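Local coordinates for glycosyl hydrolase 25 (Streptococcus pneumoniae, PDB 4FF5), which probably hydrolyses glycosidic bonds as a family 25 glycosyl hydrolase of the outer surface and takes part, as a virulence factor, in host-cell invasion, at residues E137-A142 and S149-D154. Sequence-based numbering, arbitrary orientation.
Sequences EVFYNA and SYYWLD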
loop_
_atom_site.group_PDB
_atom_site.type_symbol
_atom_site.label_atom_id
_atom_site.label_comp_id
_atom_site.label_asym_id
_atom_site.label_seq_id
_atom_site.Cartn_x
_atom_site.Cartn_y
_atom_site.Cartn_z
ATOM N N GLU A 137 -11.758 10.737 3.583
ATOM C CA GLU A 137 -12.403 11.417 2.459
ATOM C C GLU A 137 -11.389 12.056 1.503
ATOM O O GLU A 137 -11.503 11.900 0.287
ATOM C CB GLU A 137 -13.451 12.429 2.940
ATOM C CG GLU A 137 -14.192 13.086 1.785
ATOM C CD GLU A 137 -15.503 13.725 2.192
ATOM O OE1 GLU A 137 -15.781 13.815 3.409
ATOM O OE2 GLU A 137 -16.261 14.125 1.276
ATOM N N VAL A 138 -10.403 12.759 2.061
ATOM C CA VAL A 138 -9.300 13.349 1.291
ATOM C C VAL A 138 -8.581 12.295 0.435
ATOM O O VAL A 138 -8.196 12.554 -0.733
ATOM C CB VAL A 138 -8.292 14.061 2.237
ATOM C CG1 VAL A 138 -7.039 14.522 1.493
ATOM C CG2 VAL A 138 -8.953 15.243 2.941
ATOM N N PHE A 139 -8.403 11.116 1.030
ATOM C CA PHE A 139 -7.677 9.978 0.434
ATOM C C PHE A 139 -8.511 9.403 -0.688
ATOM O O PHE A 139 -8.033 9.246 -1.798
ATOM C CB PHE A 139 -7.448 8.943 1.536
ATOM C CG PHE A 139 -6.919 7.606 1.080
ATOM C CD1 PHE A 139 -5.854 7.502 0.165
ATOM C CD2 PHE A 139 -7.405 6.434 1.675
ATOM C CE1 PHE A 139 -5.349 6.251 -0.203
ATOM C CE2 PHE A 139 -6.885 5.190 1.316
ATOM C CZ PHE A 139 -5.849 5.099 0.388
ATOM N N TYR A 140 -9.782 9.112 -0.395
ATOM C CA TYR A 140 -10.667 8.582 -1.416
ATOM C C TYR A 140 -10.813 9.522 -2.617
ATOM O O TYR A 140 -10.745 9.072 -3.756
ATOM C CB TYR A 140 -12.032 8.220 -0.847
ATOM C CG TYR A 140 -12.883 7.453 -1.821
ATOM C CD1 TYR A 140 -13.840 8.111 -2.606
ATOM C CD2 TYR A 140 -12.701 6.085 -2.002
ATOM C CE1 TYR A 140 -14.616 7.414 -3.516
ATOM C CE2 TYR A 140 -13.469 5.380 -2.913
ATOM C CZ TYR A 140 -14.425 6.049 -3.656
ATOM O OH TYR A 140 -15.179 5.353 -4.550
ATOM N N ASN A 141 -11.032 10.807 -2.356
ATOM C CA ASN A 141 -11.257 11.772 -3.436
ATOM C C ASN A 141 -10.029 11.987 -4.293
ATOM O O ASN A 141 -10.147 12.237 -5.489
ATOM C CB ASN A 141 -11.805 13.094 -2.897
ATOM C CG ASN A 141 -13.197 12.950 -2.300
ATOM O OD1 ASN A 141 -13.892 11.954 -2.543
ATOM N ND2 ASN A 141 -13.608 13.933 -1.493
ATOM N N ALA A 142 -8.845 11.844 -3.703
ATOM C CA ALA A 142 -7.625 11.996 -4.482
ATOM C C ALA A 142 -7.294 10.749 -5.326
ATOM O O ALA A 142 -6.810 10.848 -6.441
ATOM C CB ALA A 142 -6.460 12.378 -3.577
ATOM N N SER A 149 -6.589 -0.527 -7.761
ATOM C CA SER A 149 -6.988 -1.920 -7.574
ATOM C C SER A 149 -7.363 -2.266 -6.125
ATOM O O SER A 149 -8.005 -3.286 -5.885
ATOM C CB SER A 149 -5.886 -2.854 -8.063
ATOM O OG SER A 149 -4.791 -2.855 -7.146
ATOM N N TYR A 150 -6.934 -1.435 -5.169
ATOM C CA TYR A 150 -7.157 -1.691 -3.757
ATOM C C TYR A 150 -6.866 -0.408 -2.985
ATOM O O TYR A 150 -6.060 0.408 -3.420
ATOM C CB TYR A 150 -6.219 -2.802 -3.269
ATOM C CG TYR A 150 -6.909 -3.937 -2.540
ATOM C CD1 TYR A 150 -7.312 -5.086 -3.227
ATOM C CD2 TYR A 150 -7.156 -3.867 -1.164
ATOM C CE1 TYR A 150 -7.948 -6.135 -2.566
ATOM C CE2 TYR A 150 -7.786 -4.911 -0.493
ATOM C CZ TYR A 150 -8.174 -6.044 -1.202
ATOM O OH TYR A 150 -8.813 -7.084 -0.550
ATOM N N TYR A 151 -7.511 -0.245 -1.842
ATOM C CA TYR A 151 -7.189 0.853 -0.943
ATOM C C TYR A 151 -6.629 0.261 0.342
ATOM O O TYR A 151 -7.245 -0.624 0.922
ATOM C CB TYR A 151 -8.453 1.622 -0.603
ATOM C CG TYR A 151 -9.068 2.349 -1.759
ATOM C CD1 TYR A 151 -9.941 1.698 -2.652
ATOM C CD2 TYR A 151 -8.827 3.707 -1.937
ATOM C CE1 TYR A 151 -10.522 2.401 -3.718
ATOM C CE2 TYR A 151 -9.401 4.411 -2.992
ATOM C CZ TYR A 151 -10.248 3.762 -3.873
ATOM O OH TYR A 151 -10.801 4.510 -4.908
ATOM N N TRP A 152 -5.472 0.745 0.778
ATOM C CA TRP A 152 -4.817 0.209 1.983
ATOM C C TRP A 152 -4.673 1.238 3.080
ATOM O O TRP A 152 -4.275 2.393 2.826
ATOM C CB TRP A 152 -3.424 -0.313 1.617
ATOM C CG TRP A 152 -3.425 -1.551 0.746
ATOM C CD1 TRP A 152 -3.308 -1.621 -0.635
ATOM C CD2 TRP A 152 -3.550 -2.943 1.190
ATOM N NE1 TRP A 152 -3.336 -2.921 -1.066
ATOM C CE2 TRP A 152 -3.490 -3.767 -0.022
ATOM C CE3 TRP A 152 -3.700 -3.571 2.432
ATOM C CZ2 TRP A 152 -3.560 -5.159 0.025
ATOM C CZ3 TRP A 152 -3.795 -4.970 2.461
ATOM C CH2 TRP A 152 -3.708 -5.741 1.288
ATOM N N LEU A 153 -4.950 0.814 4.316
ATOM C CA LEU A 153 -4.740 1.635 5.503
ATOM C C LEU A 153 -3.425 1.230 6.120
ATOM O O LEU A 153 -3.290 0.092 6.586
ATOM C CB LEU A 153 -5.868 1.382 6.530
ATOM C CG LEU A 153 -7.149 2.220 6.329
ATOM C CD1 LEU A 153 -7.859 1.869 5.028
ATOM C CD2 LEU A 153 -8.056 2.077 7.548
ATOM N N ASP A 154 -2.448 2.130 6.087
ATOM C CA ASP A 154 -1.131 1.889 6.684
ATOM C C ASP A 154 -1.200 2.338 8.146
ATOM O O ASP A 154 -1.235 3.534 8.438
ATOM C CB ASP A 154 -0.044 2.629 5.877
ATOM C CG ASP A 154 1.292 2.735 6.617
ATOM O OD1 ASP A 154 1.454 2.150 7.700
ATOM O OD2 ASP A 154 2.166 3.464 6.145
#
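Tyr151 reaches from its strand to the helix and meets two aromatic rings there, Phe139 and Tyr140. With Phe139 it makes an offset edge-to-face pair, planes 86° apart, Tyr151 giving the edge; the offset brings CD2 to the CZ/CE2 end of the Phe139 ring, 4.0 Å from Phe139 CZ. Against Tyr140 the planes are tilted by only 25°, yet the rings are so displaced that little of one lies over the other; Tyr140 CE2 lies 3.7 Å from Tyr151 CZ and 3.4 Å from Tyr151 OH. Contact is by ring packing without hydrogen bonds. Long, flat side chains suit the spacing, since the axes of helix 137-142 and strand 151-154 come no closer than 10.9 Å. Both helix residues hold CG anti to the backbone N (chi1 170° in Phe139), which swings their ring ends toward the strand. Wholly apolar Phe139 suits its buried place among Tyr151, Val82 of strand 77-84 and Ala122 of strand 118-123; Tyr140, with its hydroxyl, suits a partly exposed one. Backbone hydrogen bonds of Tyr151 with Asn181 and Gly183 hold its strand beside strand 182-186. In this family's TIM-barrel fold, the contact packs helix 129-143 on strand 151-155 within a beta-alpha-beta unit begun by strand 118-123, and Tyr140 also packs on Leu174 and Leu177 of helix 163-177.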